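Local coordinates for protein metallopeptidase containing co-catalytic metalloactive site (Shewanella denitrificans OS217, PDB 3B2Y) that probably acts as a metal-dependent carboxypeptidase or related hydrolase of the peptidase M14 family, and binds a nickel ion in this crystal, at residues A[25-29]-A[83-87]. Sequence-based numbering, arbitrary orientation.
Sequences IDAFY and PWGML
The backbone oxygen P83 O is met from two sides of the contact. L87 N, one turn on in the same helix, donates a hydrogen bond to it at 3.1 Å. From the facing helix, the edge of the F28 ring comes up to it, with F28 CE1 3.4 Å from P83 O and the oxygen close to the ring plane. This is helix-helix packing in the alpha/beta fold of M14 peptidases. Helix 25-39 packs beside helix 81-92, which follows central-sheet strand 68-73 and the nickel ligands H76 and E79. The two short segments run roughly the same way, 29° apart.

F28 contributes nearly half of the buried surface. Its CG is anti to the backbone N (chi1 -178°), which carries the ring across toward the other helix. There it makes a T-shaped stack with the six-membered ring of W84. The centroids of these two rings are 5.2 Å apart and the planes meet at 79°. F28 CD1 sits 3.8 Å above the W84 ring plane, displaced toward the rim. The indole reaches back alongside F28 in the opposite direction, and W84 CH2 ends 3.6 Å from F28 CA. W84 NE1 is satisfied by a hydrogen bond to S22 O. A leucine in place of W84 would probably leave the F28 edge without an aromatic face and S22 O without this donor.

F114 of helix 111-115 meets both rings, and F18 also packs on W84. P83 lies nearly at right angles to F28 and places its CB 3.7 Å from F28 CZ. L87 completes the apolar cluster: its CD2 approaches the F28 ring obliquely, 4.0 Å from F28 CD1.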
loop_
_atom_site.group_PDB
_atom_site.type_symbol
_atom_site.label_atom_id
_atom_site.label_comp_id
_atom_site.label_asym_id
_atom_site.label_seq_id
_atom_site.Cartn_x
_atom_site.Cartn_y
_atom_site.Cartn_z
ATOM N N ILE A 25 -1.194 13.636 -10.824
ATOM C CA ILE A 25 -1.282 12.227 -11.266
ATOM C C ILE A 25 -0.526 11.995 -12.589
ATOM O O ILE A 25 0.065 10.943 -12.811
ATOM C CB ILE A 25 -2.777 11.797 -11.360
ATOM C CG1 ILE A 25 -2.906 10.295 -11.564
ATOM C CG2 ILE A 25 -3.508 12.525 -12.438
ATOM C CD1 ILE A 25 -4.333 9.735 -11.250
ATOM N N ASP A 26 -0.450 13.018 -13.450
ATOM C CA ASP A 26 0.293 12.867 -14.690
ATOM C C ASP A 26 1.793 12.731 -14.427
ATOM O O ASP A 26 2.445 11.901 -15.017
ATOM C CB ASP A 26 0.037 14.054 -15.637
ATOM C CG ASP A 26 -1.411 14.051 -16.212
ATOM O OD1 ASP A 26 -2.018 12.960 -16.390
ATOM O OD2 ASP A 26 -1.925 15.143 -16.515
ATOM N N ALA A 27 2.310 13.542 -13.508
ATOM C CA ALA A 27 3.706 13.461 -13.081
ATOM C C ALA A 27 3.952 12.098 -12.480
ATOM O O ALA A 27 4.974 11.490 -12.765
ATOM C CB ALA A 27 4.028 14.535 -12.050
ATOM N N PHE A 28 3.028 11.651 -11.636
ATOM C CA PHE A 28 3.163 10.314 -11.019
ATOM C C PHE A 28 3.333 9.235 -12.076
ATOM O O PHE A 28 4.314 8.463 -12.047
ATOM C CB PHE A 28 1.961 10.009 -10.126
ATOM C CG PHE A 28 2.052 8.676 -9.438
ATOM C CD1 PHE A 28 2.926 8.470 -8.404
ATOM C CD2 PHE A 28 1.298 7.618 -9.900
ATOM C CE1 PHE A 28 3.000 7.249 -7.808
ATOM C CE2 PHE A 28 1.358 6.395 -9.329
ATOM C CZ PHE A 28 2.214 6.181 -8.307
ATOM N N TYR A 29 2.404 9.198 -13.032
ATOM C CA TYR A 29 2.451 8.138 -14.019
ATOM C C TYR A 29 3.758 8.213 -14.841
ATOM O O TYR A 29 4.357 7.182 -15.146
ATOM C CB TYR A 29 1.221 8.205 -14.918
ATOM C CG TYR A 29 -0.004 7.534 -14.350
ATOM C CD1 TYR A 29 -0.106 6.148 -14.311
ATOM C CD2 TYR A 29 -1.107 8.260 -13.942
ATOM C CE1 TYR A 29 -1.261 5.499 -13.825
ATOM C CE2 TYR A 29 -2.271 7.598 -13.452
ATOM C CZ TYR A 29 -2.327 6.241 -13.390
ATOM O OH TYR A 29 -3.469 5.666 -12.883
ATOM N N PRO A 83 1.498 5.972 -2.669
ATOM C CA PRO A 83 1.945 5.789 -4.044
ATOM C C PRO A 83 3.272 6.530 -4.304
ATOM O O PRO A 83 4.170 5.967 -4.935
ATOM C CB PRO A 83 0.787 6.336 -4.864
ATOM C CG PRO A 83 -0.352 6.250 -3.942
ATOM C CD PRO A 83 0.173 6.593 -2.625
ATOM N N TRP A 84 3.445 7.743 -3.749
ATOM C CA TRP A 84 4.741 8.433 -3.904
ATOM C C TRP A 84 5.879 7.712 -3.119
ATOM O O TRP A 84 7.022 7.711 -3.569
ATOM C CB TRP A 84 4.686 9.930 -3.540
ATOM C CG TRP A 84 3.828 10.743 -4.452
ATOM C CD1 TRP A 84 2.593 11.159 -4.208
ATOM C CD2 TRP A 84 4.177 11.211 -5.750
ATOM N NE1 TRP A 84 2.109 11.893 -5.262
ATOM C CE2 TRP A 84 3.077 11.949 -6.230
ATOM C CE3 TRP A 84 5.318 11.080 -6.562
ATOM C CZ2 TRP A 84 3.059 12.485 -7.493
ATOM C CZ3 TRP A 84 5.318 11.656 -7.818
ATOM C CH2 TRP A 84 4.203 12.390 -8.261
ATOM N N GLY A 85 5.525 7.116 -1.966
ATOM C CA GLY A 85 6.424 6.257 -1.179
ATOM C C GLY A 85 6.922 5.097 -2.013
ATOM O O GLY A 85 8.128 4.783 -2.015
HETATM N N MSE A 86 6.027 4.482 -2.781
HETATM C CA MSE A 86 6.449 3.394 -3.658
HETATM C C MSE A 86 7.386 3.826 -4.759
HETATM O O MSE A 86 8.316 3.129 -5.101
HETATM C CB MSE A 86 5.247 2.677 -4.246
HETATM C CG MSE A 86 5.627 1.251 -4.711
HETATM SE SE MSE A 86 4.053 0.319 -5.375
HETATM C CE MSE A 86 2.936 0.616 -3.742
ATOM N N LEU A 87 7.113 4.973 -5.358
ATOM C CA LEU A 87 7.993 5.528 -6.362
ATOM C C LEU A 87 9.395 5.817 -5.818
ATOM O O LEU A 87 10.404 5.579 -6.513
ATOM C CB LEU A 87 7.349 6.762 -6.983
ATOM C CG LEU A 87 7.942 7.394 -8.213
ATOM C CD1 LEU A 87 8.245 6.347 -9.288
ATOM C CD2 LEU A 87 6.902 8.397 -8.693
#